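Long-range contacts in chitosanase (Bacillus subtilis subsp. subtilis str. 168, PDB 7C6C), which cleaves beta-(1->4) linkages between D-glucosamine residues within partly acetylated chitosan and probably helps defend the bacterium against fungal pathogens: residues C41-F46 against A108-V113; K132-R137 against N222-G227; R137-D142 against K183-R188; R162-A167 against K178-K183. All coordinates share one frame; numbering follows the deposited sequence.

Contact 1 of 4, residues C41-F46 against A108-V113; sequences CGRAGF and AAQDKV
Asp-111 OD1 is gripped by Arg-43 and by the hydroxyl of Tyr-27. Arg-43 NH1 donates to Asp-111 OD1 at 2.9 Å; the oxygen sits at the edge of the guanidinium, in its plane, while the nitrogen meets the carboxylate from above its plane. The two planes stand nearly perpendicular (84°). Arg-43 CG lies between the backbone N and the carbonyl carbon (chi1 61°), and a bend at chi3 turns the guanidinium to Asp-111; its NH2 pairs with Glu-12, and the Arg-43 side chain is about 8 Å from that of the predicted proton donor Glu-19. Gln-110 reaches the turn from helix 104-128 with an extended chain. Its OE1 accepts from Arg-43 N at 2.9 Å, almost straight on the carbonyl, and lies 3.3 Å from Gly-42 CA. The same OE1 comes to the edge of the Phe-46 ring, 3.5 Å from CE2, while Phe-46 CE1 meets Val-113 CG1 obliquely at 3.7 Å. The type I turn 42-45, which joins strands 39-41 and 46-47, is thus fastened to the helix by one buried amide and one ion pair. With Tyr-27 O taking Gln-110 NE2, both ends of that amide are satisfied and its rotation is probably fixed.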
loop_
_atom_site.group_PDB
_atom_site.type_symbol
_atom_site.label_atom_id
_atom_site.label_comp_id
_atom_site.label_asym_id
_atom_site.label_seq_id
_atom_site.Cartn_x
_atom_site.Cartn_y
_atom_site.Cartn_z
ATOM N N CYS A 41 -4.683 -5.618 -7.852
ATOM C CA CYS A 41 -4.809 -4.841 -9.079
ATOM C C CYS A 41 -4.223 -3.440 -8.955
ATOM O O CYS A 41 -4.444 -2.744 -7.961
ATOM C CB CYS A 41 -6.291 -4.677 -9.436
ATOM S SG CYS A 41 -7.279 -6.183 -9.418
ATOM N N GLY A 42 -3.545 -3.001 -10.016
ATOM C CA GLY A 42 -3.218 -1.592 -10.133
ATOM C C GLY A 42 -2.210 -1.068 -9.121
ATOM O O GLY A 42 -1.489 -1.816 -8.453
ATOM N N ARG A 43 -2.182 0.265 -9.014
ATOM C CA ARG A 43 -1.069 0.934 -8.341
ATOM C C ARG A 43 -0.992 0.590 -6.863
ATOM O O ARG A 43 0.103 0.528 -6.303
ATOM C CB ARG A 43 -1.137 2.453 -8.542
ATOM C CG ARG A 43 -2.385 3.137 -7.995
ATOM C CD ARG A 43 -2.217 4.646 -7.880
ATOM N NE ARG A 43 -1.238 4.970 -6.853
ATOM C CZ ARG A 43 -0.676 6.166 -6.705
ATOM N NH1 ARG A 43 -1.013 7.163 -7.511
ATOM N NH2 ARG A 43 0.227 6.367 -5.754
ATOM N N ALA A 44 -2.132 0.399 -6.209
ATOM C CA ALA A 44 -2.166 0.164 -4.777
ATOM C C ALA A 44 -2.364 -1.298 -4.424
ATOM O O ALA A 44 -2.555 -1.618 -3.247
ATOM C CB ALA A 44 -3.263 1.007 -4.129
ATOM N N GLY A 45 -2.345 -2.190 -5.408
ATOM C CA GLY A 45 -2.778 -3.542 -5.110
ATOM C C GLY A 45 -4.194 -3.569 -4.581
ATOM O O GLY A 45 -4.473 -4.239 -3.579
ATOM N N PHE A 46 -5.091 -2.815 -5.217
ATOM C CA PHE A 46 -6.506 -2.883 -4.877
ATOM C C PHE A 46 -6.996 -4.317 -5.069
ATOM O O PHE A 46 -6.726 -4.931 -6.101
ATOM C CB PHE A 46 -7.304 -1.987 -5.829
ATOM C CG PHE A 46 -6.803 -0.558 -5.964
ATOM C CD1 PHE A 46 -7.136 0.410 -5.028
ATOM C CD2 PHE A 46 -6.095 -0.163 -7.101
ATOM C CE1 PHE A 46 -6.729 1.720 -5.196
ATOM C CE2 PHE A 46 -5.696 1.148 -7.262
ATOM C CZ PHE A 46 -6.013 2.088 -6.310
ATOM N N ALA A 108 -6.623 8.025 -13.495
ATOM C CA ALA A 108 -7.161 9.040 -12.591
ATOM C C ALA A 108 -8.086 8.423 -11.546
ATOM O O ALA A 108 -8.081 8.839 -10.380
ATOM C CB ALA A 108 -7.874 10.136 -13.385
ATOM N N ALA A 109 -8.890 7.432 -11.942
ATOM C CA ALA A 109 -9.763 6.761 -10.981
ATOM C C ALA A 109 -8.946 6.034 -9.924
ATOM O O ALA A 109 -9.258 6.099 -8.728
ATOM C CB ALA A 109 -10.688 5.780 -11.703
ATOM N N GLN A 110 -7.886 5.340 -10.346
ATOM C CA GLN A 110 -6.988 4.714 -9.379
ATOM C C GLN A 110 -6.344 5.746 -8.460
ATOM O O GLN A 110 -6.213 5.514 -7.253
ATOM C CB GLN A 110 -5.914 3.903 -10.093
ATOM C CG GLN A 110 -6.425 2.645 -10.766
ATOM C CD GLN A 110 -5.297 1.759 -11.227
ATOM O OE1 GLN A 110 -4.349 1.517 -10.480
ATOM N NE2 GLN A 110 -5.376 1.280 -12.464
ATOM N N ASP A 111 -5.909 6.879 -9.012
ATOM C CA ASP A 111 -5.297 7.908 -8.176
ATOM C C ASP A 111 -6.292 8.433 -7.149
ATOM O O ASP A 111 -5.926 8.702 -6.000
ATOM C CB ASP A 111 -4.791 9.068 -9.036
ATOM C CG ASP A 111 -3.585 8.711 -9.878
ATOM O OD1 ASP A 111 -2.936 7.679 -9.611
ATOM O OD2 ASP A 111 -3.278 9.494 -10.803
ATOM N N LYS A 112 -7.553 8.601 -7.551
ATOM C CA LYS A 112 -8.553 9.124 -6.627
ATOM C C LYS A 112 -8.815 8.145 -5.488
ATOM O O LYS A 112 -8.861 8.541 -4.319
ATOM C CB LYS A 112 -9.844 9.448 -7.374
ATOM C CG LYS A 112 -10.945 9.919 -6.452
ATOM C CD LYS A 112 -12.159 10.448 -7.216
ATOM C CE LYS A 112 -13.468 9.863 -6.679
ATOM N NZ LYS A 112 -14.625 10.770 -6.887
ATOM N N VAL A 113 -8.997 6.863 -5.808
ATOM C CA VAL A 113 -9.241 5.876 -4.758
ATOM C C VAL A 113 -8.014 5.736 -3.864
ATOM O O VAL A 113 -8.129 5.663 -2.635
ATOM C CB VAL A 113 -9.699 4.539 -5.370
ATOM C CG1 VAL A 113 -9.892 3.488 -4.293
ATOM C CG2 VAL A 113 -10.995 4.754 -6.124
#

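Contact 2 of 4, residues K132-R137 against N222-G227; sequences KTALAR and NYNLNG
Leu-135 N, in the first turn of helix 134-147, donates to Tyr-223 O at 2.9 Å, approaching 30° out of the carbonyl plane. Ala-134 N lies 3.2 Å from the same oxygen. A water adds a bridge, accepting from Ala-134 N at 3.0 Å and donating to Asn-224 OD1 at 2.7 Å. Thr-133 supplies the side-chain part of the cap. Its OG1, set between the backbone N and the carbonyl carbon (chi1 69°), accepts from Ala-136 N and is also bonded to Glu-177 OE2.

Apolar contacts surround these bonds. Leu-135 CD2 lies over one face of the Tyr-223 ring, 3.9 Å from CD2, with the two side chains crossing at a slant. Thr-133 runs beside Tyr-223, pointing the same way, and its OG1 comes near the ring edge. Ala-134 CB packs on Leu-225 CB at 4.1 Å, and Leu-135 CD1 meets Leu-225 CD1, the two leucines crossing at about a right angle.

The loop also keeps its own shape: Asn-222 OD1 accepts from Asn-226 N and its ND2 donates to Asn-226 O, and Asn-224 ND2 donates to Asn-226 OD1. Beyond it, Gln-7 and Arg-10 of helix 5-20 take the carbonyls of Asn-224 and Leu-225. Together these features describe an N-capped helix start, with Thr-133 at the N-cap and the N-H of Leu-135 answered by Tyr-223 O of a type I turn, Asn-222 to Leu-225, from the loop between helix 209-219 and strand 229-233.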
loop_
_atom_site.group_PDB
_atom_site.type_symbol
_atom_site.label_atom_id
_atom_site.label_comp_id
_atom_site.label_asym_id
_atom_site.label_seq_id
_atom_site.Cartn_x
_atom_site.Cartn_y
_atom_site.Cartn_z
ATOM N N LYS A 132 6.751 14.044 12.147
ATOM C CA LYS A 132 7.221 15.215 11.425
ATOM C C LYS A 132 8.100 14.899 10.226
ATOM O O LYS A 132 8.246 15.758 9.351
ATOM C CB LYS A 132 7.989 16.155 12.365
ATOM C CG LYS A 132 7.134 16.761 13.466
ATOM C CD LYS A 132 7.957 17.698 14.344
ATOM C CE LYS A 132 7.088 18.430 15.356
ATOM N NZ LYS A 132 7.908 19.275 16.266
ATOM N N THR A 133 8.689 13.708 10.153
ATOM C CA THR A 133 9.654 13.436 9.098
ATOM C C THR A 133 8.973 12.861 7.866
ATOM O O THR A 133 7.995 12.110 7.951
ATOM C CB THR A 133 10.773 12.489 9.548
ATOM O OG1 THR A 133 10.245 11.173 9.767
ATOM C CG2 THR A 133 11.487 13.003 10.799
ATOM N N ALA A 134 9.520 13.211 6.707
ATOM C CA ALA A 134 9.009 12.653 5.466
ATOM C C ALA A 134 9.182 11.140 5.433
ATOM O O ALA A 134 8.308 10.426 4.929
ATOM C CB ALA A 134 9.705 13.308 4.273
ATOM N N LEU A 135 10.304 10.629 5.956
ATOM C CA LEU A 135 10.511 9.185 5.935
ATOM C C LEU A 135 9.443 8.467 6.755
ATOM O O LEU A 135 8.872 7.469 6.310
ATOM C CB LEU A 135 11.917 8.817 6.412
ATOM C CG LEU A 135 12.166 7.307 6.533
ATOM C CD1 LEU A 135 11.950 6.566 5.206
ATOM C CD2 LEU A 135 13.552 7.032 7.073
ATOM N N ALA A 136 9.144 8.963 7.956
ATOM C CA ALA A 136 8.115 8.293 8.750
ATOM C C ALA A 136 6.765 8.324 8.043
ATOM O O ALA A 136 6.046 7.320 8.021
ATOM C CB ALA A 136 8.011 8.913 10.139
ATOM N N ARG A 137 6.414 9.463 7.441
ATOM C CA ARG A 137 5.167 9.550 6.684
ATOM C C ARG A 137 5.168 8.595 5.495
ATOM O O ARG A 137 4.144 7.974 5.190
ATOM C CB ARG A 137 4.920 10.991 6.237
ATOM C CG ARG A 137 4.568 11.920 7.387
ATOM C CD ARG A 137 4.420 13.355 6.929
ATOM N NE ARG A 137 4.230 14.246 8.071
ATOM C CZ ARG A 137 4.524 15.544 8.077
ATOM N NH1 ARG A 137 5.025 16.124 6.996
ATOM N NH2 ARG A 137 4.320 16.262 9.172
ATOM N N ASN A 222 18.481 9.852 6.179
ATOM C CA ASN A 222 17.771 10.568 5.118
ATOM C C ASN A 222 16.284 10.698 5.460
ATOM O O ASN A 222 15.399 10.281 4.709
ATOM C CB ASN A 222 17.999 9.871 3.777
ATOM C CG ASN A 222 17.458 10.654 2.600
ATOM O OD1 ASN A 222 17.188 11.854 2.705
ATOM N ND2 ASN A 222 17.295 9.976 1.458
ATOM N N TYR A 223 16.008 11.294 6.629
ATOM C CA TYR A 223 14.633 11.393 7.119
ATOM C C TYR A 223 13.790 12.395 6.342
ATOM O O TYR A 223 12.558 12.328 6.411
ATOM C CB TYR A 223 14.607 11.695 8.616
ATOM C CG TYR A 223 14.966 10.498 9.460
ATOM C CD1 TYR A 223 16.295 10.203 9.732
ATOM C CD2 TYR A 223 13.986 9.657 9.976
ATOM C CE1 TYR A 223 16.643 9.115 10.499
ATOM C CE2 TYR A 223 14.328 8.555 10.743
ATOM C CZ TYR A 223 15.666 8.295 11.001
ATOM O OH TYR A 223 16.044 7.214 11.765
ATOM N N ASN A 224 14.410 13.312 5.605
ATOM C CA ASN A 224 13.668 14.205 4.726
ATOM C C ASN A 224 13.373 13.582 3.371
ATOM O O ASN A 224 12.726 14.227 2.536
ATOM C CB ASN A 224 14.408 15.529 4.531
ATOM C CG ASN A 224 13.481 16.655 4.105
ATOM O OD1 ASN A 224 12.423 16.863 4.699
ATOM N ND2 ASN A 224 13.866 17.376 3.068
ATOM N N LEU A 225 13.833 12.355 3.134
ATOM C CA LEU A 225 13.582 11.656 1.874
ATOM C C LEU A 225 14.075 12.484 0.691
ATOM O O LEU A 225 13.378 12.655 -0.311
ATOM C CB LEU A 225 12.107 11.264 1.717
ATOM C CG LEU A 225 11.776 9.947 1.012
ATOM C CD1 LEU A 225 12.410 8.752 1.702
ATOM C CD2 LEU A 225 10.268 9.782 0.947
ATOM N N ASN A 226 15.287 13.020 0.833
ATOM C CA ASN A 226 15.956 13.703 -0.262
ATOM C C ASN A 226 16.430 12.689 -1.300
ATOM O O ASN A 226 16.619 11.506 -1.012
ATOM C CB ASN A 226 17.175 14.464 0.259
ATOM C CG ASN A 226 16.811 15.599 1.201
ATOM O OD1 ASN A 226 15.735 16.178 1.114
ATOM N ND2 ASN A 226 17.724 15.930 2.095
ATOM N N GLY A 227 16.655 13.175 -2.518
ATOM C CA GLY A 227 17.135 12.333 -3.586
ATOM C C GLY A 227 18.468 12.787 -4.144
ATOM O O GLY A 227 18.930 13.900 -3.875
HETATM O O HOH W 1 11.194 15.644 6.820
#

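Contact 3 of 4, residues R137-D142 against K183-R188; sequences RAVMYD and KFLDVR
Met-140 places its methyl over the centre of one face of the Phe-184 ring, CE 3.5 Å from the centroid and 8° off the ring normal. Bends at chi2 and chi3 bring that methyl round from a first bond pointing away from Phe-184, and SD follows over the same face, 4.2 Å from the centroid, a Met-aromatic contact. Val-139 slides past the ring in the opposite direction, its CG1 touching Phe-184 CE1 obliquely and Leu-185 CD2 at 4.0 Å. These side chains meet between helices 134-147 and 177-193, whose segments run nearly parallel (17°), axes 11.7 Å apart at the closest, in the helical body of this family 46 enzyme. About one turn on, Arg-188 extends fully, CG anti to the backbone N (chi1 -176°), and crosses Asp-142 at about a right angle. Both Arg-188 end nitrogens hold one oxygen, NH1 2.9 Å and NH2 3.0 Å from Asp-142 OD2, which offers its anti lone pair to NH1, whereas NH2 comes from above the carboxylate plane. Gln-146 and His-147 bind NH2 and NE of Arg-188, Thr-15 and Arg-210 take Asp-142 OD1, and the Asp-142 side chain is about 5 Å from that of the predicted proton donor Glu-19.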
loop_
_atom_site.group_PDB
_atom_site.type_symbol
_atom_site.label_atom_id
_atom_site.label_comp_id
_atom_site.label_asym_id
_atom_site.label_seq_id
_atom_site.Cartn_x
_atom_site.Cartn_y
_atom_site.Cartn_z
ATOM N N ARG A 137 6.414 9.463 7.441
ATOM C CA ARG A 137 5.167 9.550 6.684
ATOM C C ARG A 137 5.168 8.595 5.495
ATOM O O ARG A 137 4.144 7.974 5.190
ATOM C CB ARG A 137 4.920 10.991 6.237
ATOM C CG ARG A 137 4.568 11.920 7.387
ATOM C CD ARG A 137 4.420 13.355 6.929
ATOM N NE ARG A 137 4.230 14.246 8.071
ATOM C CZ ARG A 137 4.524 15.544 8.077
ATOM N NH1 ARG A 137 5.025 16.124 6.996
ATOM N NH2 ARG A 137 4.320 16.262 9.172
ATOM N N ALA A 138 6.311 8.457 4.817
ATOM C CA ALA A 138 6.409 7.511 3.710
ATOM C C ALA A 138 6.238 6.076 4.191
ATOM O O ALA A 138 5.611 5.253 3.511
ATOM C CB ALA A 138 7.746 7.683 2.998
ATOM N N VAL A 139 6.802 5.752 5.355
ATOM C CA VAL A 139 6.597 4.422 5.920
ATOM C C VAL A 139 5.121 4.191 6.217
ATOM O O VAL A 139 4.585 3.111 5.940
ATOM C CB VAL A 139 7.480 4.204 7.162
ATOM C CG1 VAL A 139 7.149 2.876 7.833
ATOM C CG2 VAL A 139 8.964 4.271 6.795
ATOM N N MET A 140 4.438 5.194 6.792
ATOM C CA MET A 140 3.009 5.035 7.062
ATOM C C MET A 140 2.226 4.805 5.777
ATOM O O MET A 140 1.326 3.957 5.732
ATOM C CB MET A 140 2.449 6.262 7.792
ATOM C CG MET A 140 3.072 6.566 9.148
ATOM S SD MET A 140 3.035 5.220 10.350
ATOM C CE MET A 140 4.772 4.767 10.361
ATOM N N TYR A 141 2.557 5.559 4.727
ATOM C CA TYR A 141 1.876 5.437 3.441
ATOM C C TYR A 141 2.041 4.030 2.872
ATOM O O TYR A 141 1.064 3.388 2.466
ATOM C CB TYR A 141 2.475 6.498 2.514
ATOM C CG TYR A 141 1.832 6.765 1.169
ATOM C CD1 TYR A 141 0.600 6.230 0.805
ATOM C CD2 TYR A 141 2.482 7.586 0.253
ATOM C CE1 TYR A 141 0.041 6.507 -0.436
ATOM C CE2 TYR A 141 1.939 7.866 -0.976
ATOM C CZ TYR A 141 0.720 7.323 -1.318
ATOM O OH TYR A 141 0.163 7.608 -2.544
ATOM N N ASP A 142 3.276 3.521 2.855
ATOM C CA ASP A 142 3.499 2.164 2.367
ATOM C C ASP A 142 2.765 1.146 3.230
ATOM O O ASP A 142 2.215 0.161 2.717
ATOM C CB ASP A 142 4.991 1.843 2.352
ATOM C CG ASP A 142 5.267 0.492 1.746
ATOM O OD1 ASP A 142 5.057 0.351 0.526
ATOM O OD2 ASP A 142 5.658 -0.434 2.490
ATOM N N LYS A 183 11.154 1.290 16.045
ATOM C CA LYS A 183 10.270 0.329 16.693
ATOM C C LYS A 183 9.084 -0.016 15.801
ATOM O O LYS A 183 8.644 -1.171 15.771
ATOM C CB LYS A 183 9.811 0.859 18.051
ATOM C CG LYS A 183 10.962 1.214 18.980
ATOM C CD LYS A 183 10.836 0.544 20.343
ATOM C CE LYS A 183 11.992 0.936 21.263
ATOM N NZ LYS A 183 12.227 -0.061 22.350
ATOM N N PHE A 184 8.556 0.969 15.064
ATOM C CA PHE A 184 7.475 0.693 14.125
ATOM C C PHE A 184 7.909 -0.319 13.075
ATOM O O PHE A 184 7.164 -1.250 12.749
ATOM C CB PHE A 184 7.020 1.984 13.446
ATOM C CG PHE A 184 5.804 1.805 12.580
ATOM C CD1 PHE A 184 5.922 1.408 11.257
ATOM C CD2 PHE A 184 4.534 1.998 13.103
ATOM C CE1 PHE A 184 4.799 1.223 10.475
ATOM C CE2 PHE A 184 3.409 1.822 12.321
ATOM C CZ PHE A 184 3.543 1.433 11.007
ATOM N N LEU A 185 9.111 -0.144 12.524
ATOM C CA LEU A 185 9.605 -1.085 11.526
ATOM C C LEU A 185 9.753 -2.484 12.121
ATOM O O LEU A 185 9.455 -3.481 11.455
ATOM C CB LEU A 185 10.908 -0.563 10.915
ATOM C CG LEU A 185 10.738 0.691 10.047
ATOM C CD1 LEU A 185 12.086 1.355 9.779
ATOM C CD2 LEU A 185 10.053 0.342 8.735
ATOM N N ASP A 186 10.178 -2.573 13.387
ATOM C CA ASP A 186 10.235 -3.863 14.074
ATOM C C ASP A 186 8.849 -4.488 14.193
ATOM O O ASP A 186 8.666 -5.686 13.940
ATOM C CB ASP A 186 10.813 -3.680 15.477
ATOM C CG ASP A 186 12.292 -3.383 15.476
ATOM O OD1 ASP A 186 12.944 -3.534 14.422
ATOM O OD2 ASP A 186 12.805 -3.014 16.555
ATOM N N VAL A 187 7.867 -3.689 14.618
ATOM C CA VAL A 187 6.500 -4.175 14.775
ATOM C C VAL A 187 5.945 -4.635 13.433
ATOM O O VAL A 187 5.297 -5.684 13.335
ATOM C CB VAL A 187 5.632 -3.079 15.419
ATOM C CG1 VAL A 187 4.151 -3.394 15.262
ATOM C CG2 VAL A 187 5.995 -2.907 16.893
ATOM N N ARG A 188 6.195 -3.863 12.377
ATOM C CA ARG A 188 5.706 -4.255 11.061
ATOM C C ARG A 188 6.375 -5.535 10.579
ATOM O O ARG A 188 5.706 -6.417 10.031
ATOM C CB ARG A 188 5.899 -3.119 10.058
ATOM C CG ARG A 188 5.317 -3.450 8.703
ATOM C CD ARG A 188 5.327 -2.262 7.763
ATOM N NE ARG A 188 4.731 -2.634 6.489
ATOM C CZ ARG A 188 4.900 -1.965 5.353
ATOM N NH1 ARG A 188 5.645 -0.864 5.332
ATOM N NH2 ARG A 188 4.323 -2.408 4.239
#

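Contact 4 of 4, residues R162-A167 against K178-K183; sequences RTNKKA and KKWLNK
This is a helix-helix contact centred on a tryptophan: the last turns of helix 156-167 meet the early turns of helix 177-193, at the periphery of the helical body and away from the annotated sites. The two segments cross at 122°, their axes 9.5 Å apart at the closest, and Trp-180 and Lys-183 contribute most of the buried surface on their helix. The indole of Trp-180 stands out with CG anti to the backbone N (chi1 -174°), which brings the five-membered ring against Thr-163 and Asn-164. Thr-163 CG2 sits over one face, 3.7 Å from the centroid of that ring, in a CH-pi contact, the two side chains crossing at about a right angle. CG2 faces the indole while OG1 turns back to bond the carbonyl of Leu-159 in its own helix.

At the ring edge Trp-180 NE1 donates to Asn-164 OD1 at 2.8 Å, nearly in line with the amide C=O. The oxygen lies close to the indole plane, although the amide itself is twisted 43° against it. Ala-167 CB, in the final turn, rests on Trp-180 CD1 at 3.8 Å. Lys-183 adds its aliphatic part: CB lies 4.2 Å from Thr-163 CG2, and CD runs by Ala-167 CA at 4.4 Å. Leu-131 and Pro-171 also touch the indole, and the Phe-184 ring meets it.

Since the ring is buried, its single N-H would be costly to leave without an acceptor; Asn-164 supplies one and probably fixes the rotation of the indole, while the methyls of Thr-163 and Ala-167 provide the apolar packing.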
loop_
_atom_site.group_PDB
_atom_site.type_symbol
_atom_site.label_atom_id
_atom_site.label_comp_id
_atom_site.label_asym_id
_atom_site.label_seq_id
_atom_site.Cartn_x
_atom_site.Cartn_y
_atom_site.Cartn_z
ATOM N N ARG A 162 0.397 -0.753 18.532
ATOM C CA ARG A 162 1.375 -1.663 19.118
ATOM C C ARG A 162 2.736 -0.998 19.253
ATOM O O ARG A 162 3.446 -1.222 20.241
ATOM C CB ARG A 162 1.467 -2.953 18.304
ATOM C CG ARG A 162 0.225 -3.807 18.438
ATOM C CD ARG A 162 0.529 -5.288 18.407
ATOM N NE ARG A 162 0.928 -5.742 17.081
ATOM C CZ ARG A 162 0.078 -6.124 16.133
ATOM N NH1 ARG A 162 -1.230 -6.100 16.353
ATOM N NH2 ARG A 162 0.541 -6.530 14.963
ATOM N N THR A 163 3.110 -0.174 18.271
ATOM C CA THR A 163 4.352 0.585 18.360
ATOM C C THR A 163 4.302 1.579 19.512
ATOM O O THR A 163 5.246 1.673 20.307
ATOM C CB THR A 163 4.612 1.301 17.037
ATOM O OG1 THR A 163 4.691 0.337 15.982
ATOM C CG2 THR A 163 5.916 2.069 17.103
ATOM N N ASN A 164 3.195 2.323 19.626
ATOM C CA ASN A 164 3.062 3.285 20.717
ATOM C C ASN A 164 3.227 2.607 22.071
ATOM O O ASN A 164 3.895 3.141 22.966
ATOM C CB ASN A 164 1.705 3.990 20.651
ATOM C CG ASN A 164 1.598 4.960 19.488
ATOM O OD1 ASN A 164 2.597 5.325 18.870
ATOM N ND2 ASN A 164 0.380 5.399 19.197
ATOM N N LYS A 165 2.631 1.424 22.240
ATOM C CA LYS A 165 2.743 0.723 23.514
ATOM C C LYS A 165 4.180 0.287 23.778
ATOM O O LYS A 165 4.687 0.449 24.893
ATOM C CB LYS A 165 1.791 -0.474 23.546
ATOM C CG LYS A 165 1.717 -1.178 24.897
ATOM C CD LYS A 165 0.634 -2.251 24.914
ATOM C CE LYS A 165 0.576 -2.971 26.256
ATOM N NZ LYS A 165 0.325 -2.036 27.389
ATOM N N LYS A 166 4.859 -0.248 22.759
ATOM C CA LYS A 166 6.245 -0.677 22.941
ATOM C C LYS A 166 7.170 0.508 23.190
ATOM O O LYS A 166 8.117 0.408 23.977
ATOM C CB LYS A 166 6.718 -1.469 21.724
ATOM C CG LYS A 166 6.245 -2.912 21.688
ATOM C CD LYS A 166 6.885 -3.658 20.527
ATOM C CE LYS A 166 6.677 -5.158 20.646
ATOM N NZ LYS A 166 5.236 -5.519 20.613
ATOM N N ALA A 167 6.917 1.636 22.526
ATOM C CA ALA A 167 7.786 2.800 22.630
ATOM C C ALA A 167 7.477 3.670 23.838
ATOM O O ALA A 167 8.260 4.577 24.143
ATOM C CB ALA A 167 7.690 3.647 21.357
ATOM N N LYS A 178 12.754 9.219 15.559
ATOM C CA LYS A 178 13.627 8.238 14.924
ATOM C C LYS A 178 13.604 6.914 15.680
ATOM O O LYS A 178 13.539 5.841 15.068
ATOM C CB LYS A 178 15.045 8.798 14.796
ATOM C CG LYS A 178 15.105 10.096 13.995
ATOM C CD LYS A 178 16.532 10.553 13.734
ATOM C CE LYS A 178 16.544 11.842 12.932
ATOM N NZ LYS A 178 17.930 12.298 12.615
ATOM N N LYS A 179 13.628 6.971 17.012
ATOM C CA LYS A 179 13.501 5.755 17.806
ATOM C C LYS A 179 12.135 5.115 17.613
ATOM O O LYS A 179 12.029 3.892 17.477
ATOM C CB LYS A 179 13.727 6.075 19.282
ATOM C CG LYS A 179 13.932 4.849 20.159
ATOM C CD LYS A 179 14.471 5.229 21.534
ATOM C CE LYS A 179 13.346 5.502 22.522
ATOM N NZ LYS A 179 13.833 6.183 23.759
ATOM N N TRP A 180 11.080 5.932 17.596
ATOM C CA TRP A 180 9.733 5.411 17.385
ATOM C C TRP A 180 9.620 4.698 16.045
ATOM O O TRP A 180 9.033 3.610 15.960
ATOM C CB TRP A 180 8.727 6.557 17.463
ATOM C CG TRP A 180 7.293 6.122 17.395
ATOM C CD1 TRP A 180 6.480 5.812 18.445
ATOM C CD2 TRP A 180 6.500 5.957 16.211
ATOM N NE1 TRP A 180 5.231 5.462 17.990
ATOM C CE2 TRP A 180 5.217 5.546 16.622
ATOM C CE3 TRP A 180 6.753 6.118 14.844
ATOM C CZ2 TRP A 180 4.190 5.291 15.716
ATOM C CZ3 TRP A 180 5.731 5.866 13.946
ATOM C CH2 TRP A 180 4.467 5.456 14.385
ATOM N N LEU A 181 10.174 5.294 14.984
ATOM C CA LEU A 181 10.065 4.685 13.662
ATOM C C LEU A 181 10.827 3.368 13.591
ATOM O O LEU A 181 10.377 2.424 12.938
ATOM C CB LEU A 181 10.550 5.657 12.589
ATOM C CG LEU A 181 10.326 5.203 11.144
ATOM C CD1 LEU A 181 8.837 5.074 10.844
ATOM C CD2 LEU A 181 11.015 6.165 10.183
ATOM N N ASN A 182 11.980 3.277 14.257
ATOM C CA ASN A 182 12.689 2.001 14.287
ATOM C C ASN A 182 11.850 0.927 14.967
ATOM O O ASN A 182 11.805 -0.221 14.509
ATOM C CB ASN A 182 14.043 2.160 14.972
ATOM C CG ASN A 182 15.031 2.917 14.117
ATOM O OD1 ASN A 182 14.936 2.914 12.891
ATOM N ND2 ASN A 182 15.990 3.568 14.758
ATOM N N LYS A 183 11.154 1.290 16.045
ATOM C CA LYS A 183 10.270 0.329 16.693
ATOM C C LYS A 183 9.084 -0.016 15.801
ATOM O O LYS A 183 8.644 -1.171 15.771
ATOM C CB LYS A 183 9.811 0.859 18.051
ATOM C CG LYS A 183 10.962 1.214 18.980
ATOM C CD LYS A 183 10.836 0.544 20.343
ATOM C CE LYS A 183 11.992 0.936 21.263
ATOM N NZ LYS A 183 12.227 -0.061 22.350
#

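How the contacts relate
Contacts 1 and 3 are buried, on opposite sides of the chain's centre, and each pairs apolar packing with an arginine-aspartate salt bridge not far from the predicted proton donor; they meet where Arg-43 NH2 packs against Tyr-141 OH. Contacts 2 and 4 are partly buried and rely on uncharged hydrogen bonds with methyl and aromatic packing, plus a water in contact 2. Helix 134-147 serves contacts 2 and 3, first at its capped start and then along its body; helix 177-193 likewise serves contacts 3 and 4. The latter two join through Met-140 CE and Trp-180 CZ3, 3.9 Å apart, and Tyr-223 of contact 2 packs on Lys-178 of contact 4.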